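Local coordinates for glutathione S-transferase family protein (Pseudomonas putida, PDB 3LXZ) that probably conjugates reduced glutathione to a wide range of hydrophobic electrophiles, both foreign and endogenous, as a member of the glutathione S-transferase superfamily, at residues 15-20 with 157-162; 126-131 with 174-178; 7-11 with 208-212. One frame throughout, in Å; residues are numbered along the deposited sequence.

Interaction 1: 15-20 with 157-162; sequences NMVKLA and LMFCFS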
loop_
_atom_site.group_PDB
_atom_site.type_symbol
_atom_site.label_atom_id
_atom_site.label_comp_id
_atom_site.label_asym_id
_atom_site.label_seq_id
_atom_site.Cartn_x
_atom_site.Cartn_y
_atom_site.Cartn_z
ATOM N N ASN A 15 -5.642 -15.820 -0.835
ATOM C CA ASN A 15 -5.452 -16.654 -2.029
ATOM C C ASN A 15 -4.208 -16.284 -2.848
ATOM O O ASN A 15 -3.545 -17.148 -3.445
ATOM C CB ASN A 15 -6.745 -16.734 -2.860
ATOM C CG ASN A 15 -7.776 -17.665 -2.229
ATOM O OD1 ASN A 15 -7.419 -18.609 -1.511
ATOM N ND2 ASN A 15 -9.051 -17.408 -2.495
HETATM N N MSE A 16 -3.866 -14.999 -2.835
HETATM C CA MSE A 16 -2.638 -14.510 -3.460
HETATM C C MSE A 16 -1.397 -15.134 -2.836
HETATM O O MSE A 16 -0.540 -15.622 -3.562
HETATM C CB MSE A 16 -2.582 -12.973 -3.376
HETATM C CG MSE A 16 -3.639 -12.197 -4.194
HETATM SE SE MSE A 16 -3.480 -10.332 -3.566
HETATM C CE MSE A 16 -5.340 -9.673 -3.797
ATOM N N VAL A 17 -1.299 -15.144 -1.505
ATOM C CA VAL A 17 -0.165 -15.815 -0.878
ATOM C C VAL A 17 -0.194 -17.316 -1.149
ATOM O O VAL A 17 0.848 -17.900 -1.471
ATOM C CB VAL A 17 -0.077 -15.503 0.601
ATOM C CG1 VAL A 17 1.157 -16.214 1.215
ATOM C CG2 VAL A 17 0.103 -13.948 0.741
ATOM N N LYS A 18 -1.371 -17.919 -1.009
ATOM C CA LYS A 18 -1.535 -19.355 -1.239
ATOM C C LYS A 18 -1.062 -19.763 -2.634
ATOM O O LYS A 18 -0.290 -20.752 -2.771
ATOM C CB LYS A 18 -2.982 -19.746 -0.980
ATOM C CG LYS A 18 -3.343 -21.218 -1.186
ATOM C CD LYS A 18 -4.700 -21.486 -0.499
ATOM C CE LYS A 18 -5.218 -22.913 -0.713
ATOM N NZ LYS A 18 -6.583 -23.028 -0.113
ATOM N N LEU A 19 -1.450 -18.995 -3.666
ATOM C CA LEU A 19 -0.965 -19.303 -5.012
ATOM C C LEU A 19 0.554 -19.208 -5.118
ATOM O O LEU A 19 1.173 -20.036 -5.787
ATOM C CB LEU A 19 -1.637 -18.433 -6.067
ATOM C CG LEU A 19 -1.364 -18.752 -7.542
ATOM C CD1 LEU A 19 -1.624 -20.244 -7.853
ATOM C CD2 LEU A 19 -2.256 -17.847 -8.386
ATOM N N ALA A 20 1.158 -18.200 -4.456
ATOM C CA ALA A 20 2.613 -18.001 -4.532
ATOM C C ALA A 20 3.299 -19.237 -3.941
ATOM O O ALA A 20 4.241 -19.761 -4.534
ATOM C CB ALA A 20 3.037 -16.735 -3.745
ATOM N N LEU A 157 -0.299 -12.135 -9.319
ATOM C CA LEU A 157 -1.091 -12.611 -8.203
ATOM C C LEU A 157 -2.059 -11.533 -7.712
ATOM O O LEU A 157 -3.253 -11.797 -7.541
ATOM C CB LEU A 157 -0.198 -13.147 -7.067
ATOM C CG LEU A 157 0.962 -14.089 -7.481
ATOM C CD1 LEU A 157 1.805 -14.535 -6.257
ATOM C CD2 LEU A 157 0.446 -15.289 -8.291
HETATM N N MSE A 158 -1.570 -10.311 -7.490
HETATM C CA MSE A 158 -2.480 -9.230 -7.090
HETATM C C MSE A 158 -3.495 -8.949 -8.206
HETATM O O MSE A 158 -4.676 -8.711 -7.934
HETATM C CB MSE A 158 -1.650 -7.976 -6.768
HETATM C CG MSE A 158 -2.416 -6.734 -6.389
HETATM SE SE MSE A 158 -3.290 -6.815 -4.658
HETATM C CE MSE A 158 -1.827 -7.191 -3.410
ATOM N N PHE A 159 -3.054 -8.973 -9.455
ATOM C CA PHE A 159 -3.981 -8.817 -10.592
ATOM C C PHE A 159 -5.098 -9.870 -10.600
ATOM O O PHE A 159 -6.257 -9.553 -10.682
ATOM C CB PHE A 159 -3.204 -8.904 -11.901
ATOM C CG PHE A 159 -4.083 -8.946 -13.146
ATOM C CD1 PHE A 159 -4.422 -7.762 -13.804
ATOM C CD2 PHE A 159 -4.551 -10.158 -13.652
ATOM C CE1 PHE A 159 -5.233 -7.772 -14.948
ATOM C CE2 PHE A 159 -5.344 -10.188 -14.820
ATOM C CZ PHE A 159 -5.705 -8.999 -15.441
ATOM N N CYS A 160 -4.743 -11.143 -10.512
ATOM C CA CYS A 160 -5.749 -12.129 -10.832
ATOM C C CYS A 160 -6.789 -12.295 -9.718
ATOM O O CYS A 160 -7.901 -12.709 -9.981
ATOM C CB CYS A 160 -5.116 -13.435 -11.293
ATOM S SG CYS A 160 -4.561 -14.391 -9.963
ATOM N N PHE A 161 -6.442 -11.915 -8.478
ATOM C CA PHE A 161 -7.392 -11.968 -7.379
ATOM C C PHE A 161 -7.942 -10.608 -6.950
ATOM O O PHE A 161 -8.730 -10.552 -5.987
ATOM C CB PHE A 161 -6.771 -12.690 -6.159
ATOM C CG PHE A 161 -6.466 -14.139 -6.400
ATOM C CD1 PHE A 161 -7.497 -15.070 -6.573
ATOM C CD2 PHE A 161 -5.146 -14.602 -6.380
ATOM C CE1 PHE A 161 -7.188 -16.427 -6.755
ATOM C CE2 PHE A 161 -4.845 -15.959 -6.554
ATOM C CZ PHE A 161 -5.854 -16.857 -6.760
ATOM N N SER A 162 -7.582 -9.533 -7.656
ATOM C CA SER A 162 -8.260 -8.239 -7.463
ATOM C C SER A 162 -9.211 -7.904 -8.627
ATOM O O SER A 162 -10.351 -7.433 -8.430
ATOM C CB SER A 162 -7.216 -7.111 -7.376
ATOM O OG SER A 162 -6.380 -7.290 -6.251
#
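Met-16, a selenomethionine, slides its side chain past the ring of Phe-161, the two running in opposite directions so that CG of Met-16 comes 3.6 Å from CD2 of Phe-161. The Met-16 side chain is a knob in a hole on helix 154-174, set among Leu-157, Met-158, Phe-161 and Ser-162. With CG anti to its own carbonyl carbon (chi1 -67°) and the chain extended beyond, the knob reaches across the second helix: its CG rests 3.4 Å from the carbonyl O of Leu-157, its SE 3.6 Å from CE of Met-158, and its CE 3.6 Å from OG of Ser-162. The bent chain of Met-158 curls round to meet it, selenium beside selenium. That Ser-162 hydroxyl donates to the carbonyl O of Met-158, one turn back in the same helix, and is held by this bond while the methyl lies beside it.

The Phe-161 ring is sandwiched. CB of Asn-15 lies over the centre of one face in a CH-pi contact, 4.0 Å from the centroid, while SG of Cys-160 sits toward the rim of the opposite face. The Asn-15 amide turns off to the carbonyl of Ser-9. Further along, CD2 of Leu-19 fits between CE2 of Phe-161 and CD2 of Leu-157, and CB of Ala-20 meets the other leucine branch, CD1 of Leu-157, at 3.6 Å.

The axes of segments 15-20 and 157-162 approach to 9.4 Å, with 133° between their N-to-C directions, joining the first helix of the thioredoxin-like domain to the all-helical domain at the buried interface characteristic of the glutathione S-transferase fold. Met-16 also touches Thr-63, a glutathione-binding residue. The two segments cohere through methyl and methylene groups, selenium and one ring, by complementary shape rather than paired polar groups.

Interaction 2: 126-131 with 174-178; sequences ARADLL and LNIDF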
loop_
_atom_site.group_PDB
_atom_site.type_symbol
_atom_site.label_atom_id
_atom_site.label_comp_id
_atom_site.label_asym_id
_atom_site.label_seq_id
_atom_site.Cartn_x
_atom_site.Cartn_y
_atom_site.Cartn_z
ATOM N N ALA A 126 -15.989 5.240 -5.500
ATOM C CA ALA A 126 -15.485 3.991 -6.056
ATOM C C ALA A 126 -15.456 3.991 -7.570
ATOM O O ALA A 126 -14.491 3.541 -8.164
ATOM C CB ALA A 126 -16.249 2.787 -5.536
ATOM N N ARG A 127 -16.503 4.490 -8.208
ATOM C CA ARG A 127 -16.499 4.580 -9.665
ATOM C C ARG A 127 -15.321 5.420 -10.193
ATOM O O ARG A 127 -14.610 4.990 -11.088
ATOM C CB ARG A 127 -17.826 5.167 -10.170
ATOM C CG ARG A 127 -17.924 5.259 -11.733
ATOM C CD ARG A 127 -19.162 6.059 -12.178
ATOM N NE ARG A 127 -20.337 5.545 -11.498
ATOM C CZ ARG A 127 -21.140 4.608 -11.987
ATOM N NH1 ARG A 127 -20.925 4.097 -13.200
ATOM N NH2 ARG A 127 -22.174 4.198 -11.268
ATOM N N ALA A 128 -15.100 6.607 -9.626
ATOM C CA ALA A 128 -14.011 7.456 -10.096
ATOM C C ALA A 128 -12.660 6.763 -9.815
ATOM O O ALA A 128 -11.760 6.748 -10.677
ATOM C CB ALA A 128 -14.076 8.850 -9.427
ATOM N N ASP A 129 -12.524 6.192 -8.623
ATOM C CA ASP A 129 -11.259 5.525 -8.241
ATOM C C ASP A 129 -10.945 4.309 -9.129
ATOM O O ASP A 129 -9.783 4.108 -9.531
ATOM C CB ASP A 129 -11.266 5.116 -6.766
ATOM C CG ASP A 129 -11.071 6.280 -5.825
ATOM O OD1 ASP A 129 -10.608 7.364 -6.246
ATOM O OD2 ASP A 129 -11.349 6.095 -4.619
ATOM N N LEU A 130 -11.966 3.501 -9.422
ATOM C CA LEU A 130 -11.796 2.327 -10.287
ATOM C C LEU A 130 -11.514 2.669 -11.732
ATOM O O LEU A 130 -10.624 2.092 -12.368
ATOM C CB LEU A 130 -12.984 1.391 -10.193
ATOM C CG LEU A 130 -12.931 0.615 -8.879
ATOM C CD1 LEU A 130 -14.241 0.001 -8.546
ATOM C CD2 LEU A 130 -11.847 -0.440 -8.989
ATOM N N LEU A 131 -12.254 3.638 -12.248
ATOM C CA LEU A 131 -11.948 4.140 -13.568
ATOM C C LEU A 131 -10.484 4.607 -13.637
ATOM O O LEU A 131 -9.790 4.331 -14.607
ATOM C CB LEU A 131 -12.890 5.284 -13.942
ATOM C CG LEU A 131 -14.291 4.854 -14.346
ATOM C CD1 LEU A 131 -15.101 6.112 -14.721
ATOM C CD2 LEU A 131 -14.304 3.846 -15.549
ATOM N N LEU A 174 -21.934 -0.835 -10.299
ATOM C CA LEU A 174 -21.679 0.415 -10.980
ATOM C C LEU A 174 -22.217 0.476 -12.406
ATOM O O LEU A 174 -22.171 1.537 -13.032
ATOM C CB LEU A 174 -20.180 0.706 -10.962
ATOM C CG LEU A 174 -19.534 0.779 -9.565
ATOM C CD1 LEU A 174 -18.055 1.128 -9.682
ATOM C CD2 LEU A 174 -20.233 1.810 -8.695
ATOM N N ASN A 175 -22.690 -0.660 -12.916
ATOM C CA ASN A 175 -23.137 -0.793 -14.319
ATOM C C ASN A 175 -22.017 -0.509 -15.346
ATOM O O ASN A 175 -22.246 0.126 -16.383
ATOM C CB ASN A 175 -24.376 0.095 -14.585
ATOM C CG ASN A 175 -25.525 -0.154 -13.579
ATOM O OD1 ASN A 175 -25.955 0.764 -12.868
ATOM N ND2 ASN A 175 -26.005 -1.403 -13.504
ATOM N N ILE A 176 -20.803 -0.981 -15.046
ATOM C CA ILE A 176 -19.624 -0.784 -15.912
ATOM C C ILE A 176 -18.849 -2.097 -15.969
ATOM O O ILE A 176 -18.560 -2.701 -14.940
ATOM C CB ILE A 176 -18.661 0.311 -15.370
ATOM C CG1 ILE A 176 -19.391 1.628 -15.085
ATOM C CG2 ILE A 176 -17.463 0.530 -16.311
ATOM C CD1 ILE A 176 -18.516 2.678 -14.358
ATOM N N ASP A 177 -18.539 -2.558 -17.171
ATOM C CA ASP A 177 -17.699 -3.744 -17.321
ATOM C C ASP A 177 -16.325 -3.204 -17.666
ATOM O O ASP A 177 -16.080 -2.782 -18.788
ATOM C CB ASP A 177 -18.275 -4.671 -18.415
ATOM C CG ASP A 177 -17.495 -5.960 -18.591
ATOM O OD1 ASP A 177 -16.366 -6.093 -18.064
ATOM O OD2 ASP A 177 -18.013 -6.870 -19.298
ATOM N N PHE A 178 -15.437 -3.181 -16.678
ATOM C CA PHE A 178 -14.105 -2.660 -16.897
ATOM C C PHE A 178 -13.330 -3.522 -17.896
ATOM O O PHE A 178 -12.481 -3.029 -18.621
ATOM C CB PHE A 178 -13.320 -2.549 -15.567
ATOM C CG PHE A 178 -13.978 -1.653 -14.534
ATOM C CD1 PHE A 178 -14.006 -0.274 -14.692
ATOM C CD2 PHE A 178 -14.535 -2.201 -13.394
ATOM C CE1 PHE A 178 -14.616 0.543 -13.736
ATOM C CE2 PHE A 178 -15.149 -1.387 -12.431
ATOM C CZ PHE A 178 -15.183 -0.030 -12.612
#
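This is a mixed polar and apolar contact within the helical domain, where helix 120-140 packs against the end of helix 154-174 and the loop that follows. Arg-127 supplies the polar part. Its NH1 donates to the carbonyl O of Leu-174 at 2.9 Å, in the carbonyl plane on a lone pair, although the N-H...O angle of 138° is far from straight and the oxygen stands 24° out of the guanidinium plane; NH2 adds a weak second bond to the same oxygen. The chain leaves with CG anti to the backbone N (chi1 -178°) and bends at chi3, which turns the guanidinium back over Leu-174, whose CB covers one face near the rim. The aliphatic stem is flanked by Ile-176, with CD1 of Ile-176 3.7 Å from CG of Arg-127.

Deeper in, CD1 of Leu-174 nears CD1 of Leu-130, and CB of Leu-130 packs 3.6 Å from CZ of Phe-178. Leu-131 instead brings CD2 to the ring's edge, 3.8 Å from CE1 of Phe-178. The ring also stacks with Phe-134 of helix 120-140. Leu-174 directly precedes Asn-175, whose phi is positive; the packing belongs to the all-helical C-terminal domain of the glutathione S-transferase fold.

Interaction 3: 7-11 with 208-212; sequences GFSVS and SMPAF
The rings of Phe-8 and Phe-212 lie nearly parallel, their planes at 19°, but are slid apart until they barely overlap, with centroids 4.7 Å apart. CE2 of Phe-8 stands over one face of Phe-212 near its rim, 3.3 Å from CE1 of Phe-212; CB of Ser-11 covers the centre of one face of Phe-8. Phe-8 takes the crowded position, CG between backbone N and carbonyl carbon (chi1 61°), which directs its ring at the helix.

Val-10 packs against Phe-212. Its CG1 approaches CD2 of Phe-212 obliquely at 3.7 Å and also meets CE of selenomethionine Met-209 at 3.9 Å, where that bent chain folds back. An alanine in place of Phe-212 would strip away the ring and is likely to leave CE2 of Phe-8 without the ring face it lies over and Val-10 with a gap beside CG1.

At the polar end, a water accepts from the backbone N of Ser-9 at 2.7 Å and is weakly linked to OG of Ser-208, which also bonds to the carbonyl of Asp-204. The type I turn from Phe-8 to Ser-11, ending at the glutathione-binding N-cap serine, joins strand 3-7 to helix 12-23 with C-terminal helix 198-218 packed against it.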
loop_
_atom_site.group_PDB
_atom_site.type_symbol
_atom_site.label_atom_id
_atom_site.label_comp_id
_atom_site.label_asym_id
_atom_site.label_seq_id
_atom_site.Cartn_x
_atom_site.Cartn_y
_atom_site.Cartn_z
ATOM N N GLY A 7 -5.509 -17.542 7.544
ATOM C CA GLY A 7 -6.516 -16.779 6.805
ATOM C C GLY A 7 -7.717 -17.655 6.494
ATOM O O GLY A 7 -8.060 -18.570 7.254
ATOM N N PHE A 8 -8.389 -17.358 5.402
ATOM C CA PHE A 8 -9.512 -18.176 5.019
ATOM C C PHE A 8 -9.609 -18.145 3.513
ATOM O O PHE A 8 -9.272 -17.160 2.899
ATOM C CB PHE A 8 -10.790 -17.738 5.748
ATOM C CG PHE A 8 -11.238 -16.308 5.461
ATOM C CD1 PHE A 8 -10.641 -15.209 6.120
ATOM C CD2 PHE A 8 -12.264 -16.069 4.550
ATOM C CE1 PHE A 8 -11.066 -13.911 5.850
ATOM C CE2 PHE A 8 -12.712 -14.770 4.280
ATOM C CZ PHE A 8 -12.107 -13.689 4.932
ATOM N N SER A 9 -10.067 -19.249 2.928
ATOM C CA SER A 9 -10.019 -19.399 1.480
ATOM C C SER A 9 -11.003 -18.549 0.709
ATOM O O SER A 9 -10.981 -18.553 -0.510
ATOM C CB SER A 9 -10.170 -20.873 1.112
ATOM O OG SER A 9 -8.985 -21.545 1.471
ATOM N N VAL A 10 -11.858 -17.805 1.401
ATOM C CA VAL A 10 -12.719 -16.867 0.685
ATOM C C VAL A 10 -11.941 -15.536 0.498
ATOM O O VAL A 10 -12.309 -14.719 -0.369
ATOM C CB VAL A 10 -14.081 -16.674 1.395
ATOM C CG1 VAL A 10 -14.988 -15.640 0.665
ATOM C CG2 VAL A 10 -14.834 -18.022 1.520
ATOM N N SER A 11 -10.858 -15.337 1.271
ATOM C CA SER A 11 -10.103 -14.063 1.210
ATOM C C SER A 11 -9.217 -13.992 -0.030
ATOM O O SER A 11 -8.328 -14.831 -0.206
ATOM C CB SER A 11 -9.226 -13.853 2.447
ATOM O OG SER A 11 -8.293 -12.804 2.161
ATOM N N SER A 208 -15.132 -23.641 1.819
ATOM C CA SER A 208 -14.968 -22.773 2.986
ATOM C C SER A 208 -16.068 -21.733 3.066
ATOM O O SER A 208 -16.210 -21.044 4.081
ATOM C CB SER A 208 -13.611 -22.048 2.902
ATOM O OG SER A 208 -12.534 -22.970 3.134
HETATM N N MSE A 209 -16.816 -21.603 1.988
HETATM C CA MSE A 209 -17.775 -20.516 1.880
HETATM C C MSE A 209 -18.880 -20.594 2.962
HETATM O O MSE A 209 -19.200 -19.564 3.600
HETATM C CB MSE A 209 -18.360 -20.429 0.451
HETATM C CG MSE A 209 -19.448 -19.348 0.276
HETATM SE SE MSE A 209 -18.633 -17.526 0.277
HETATM C CE MSE A 209 -17.606 -17.755 -1.397
ATOM N N PRO A 210 -19.452 -21.801 3.205
ATOM C CA PRO A 210 -20.570 -21.800 4.159
ATOM C C PRO A 210 -20.129 -21.365 5.569
ATOM O O PRO A 210 -20.859 -20.636 6.273
ATOM C CB PRO A 210 -21.043 -23.257 4.132
ATOM C CG PRO A 210 -20.663 -23.757 2.757
ATOM C CD PRO A 210 -19.336 -23.089 2.498
ATOM N N ALA A 211 -18.939 -21.787 5.999
ATOM C CA ALA A 211 -18.481 -21.373 7.339
ATOM C C ALA A 211 -18.213 -19.885 7.397
ATOM O O ALA A 211 -18.561 -19.223 8.386
ATOM C CB ALA A 211 -17.232 -22.130 7.735
ATOM N N PHE A 212 -17.579 -19.363 6.356
ATOM C CA PHE A 212 -17.355 -17.922 6.274
ATOM C C PHE A 212 -18.688 -17.163 6.389
ATOM O O PHE A 212 -18.839 -16.267 7.230
ATOM C CB PHE A 212 -16.594 -17.564 4.996
ATOM C CG PHE A 212 -16.461 -16.095 4.789
ATOM C CD1 PHE A 212 -15.746 -15.319 5.704
ATOM C CD2 PHE A 212 -17.077 -15.477 3.710
ATOM C CE1 PHE A 212 -15.613 -13.942 5.524
ATOM C CE2 PHE A 212 -16.979 -14.066 3.532
ATOM C CZ PHE A 212 -16.242 -13.325 4.433
HETATM O O HOH W 1 -9.932 -21.458 4.550
#

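Interactions 1 and 3 are direct neighbours, with centres about 15 Å apart: ND2 of Asn-15 lies 3.0 Å from the carbonyl O of Ser-9, a probable hydrogen bond tying the start of helix 12-23 to the preceding turn. Both attach the thioredoxin-like domain to the helical domain, one through helix 154-174 and the other through helix 198-218, and both border the glutathione site, which is unoccupied in this chain: interaction 3 contains Ser-11, and interaction 1 lies against Thr-63. Interaction 2 belongs wholly to the helical domain, its centre about 21 Å from that of interaction 1, yet helix 154-174 carries residues 157-162 near its start and reaches segment 174-178 at its end.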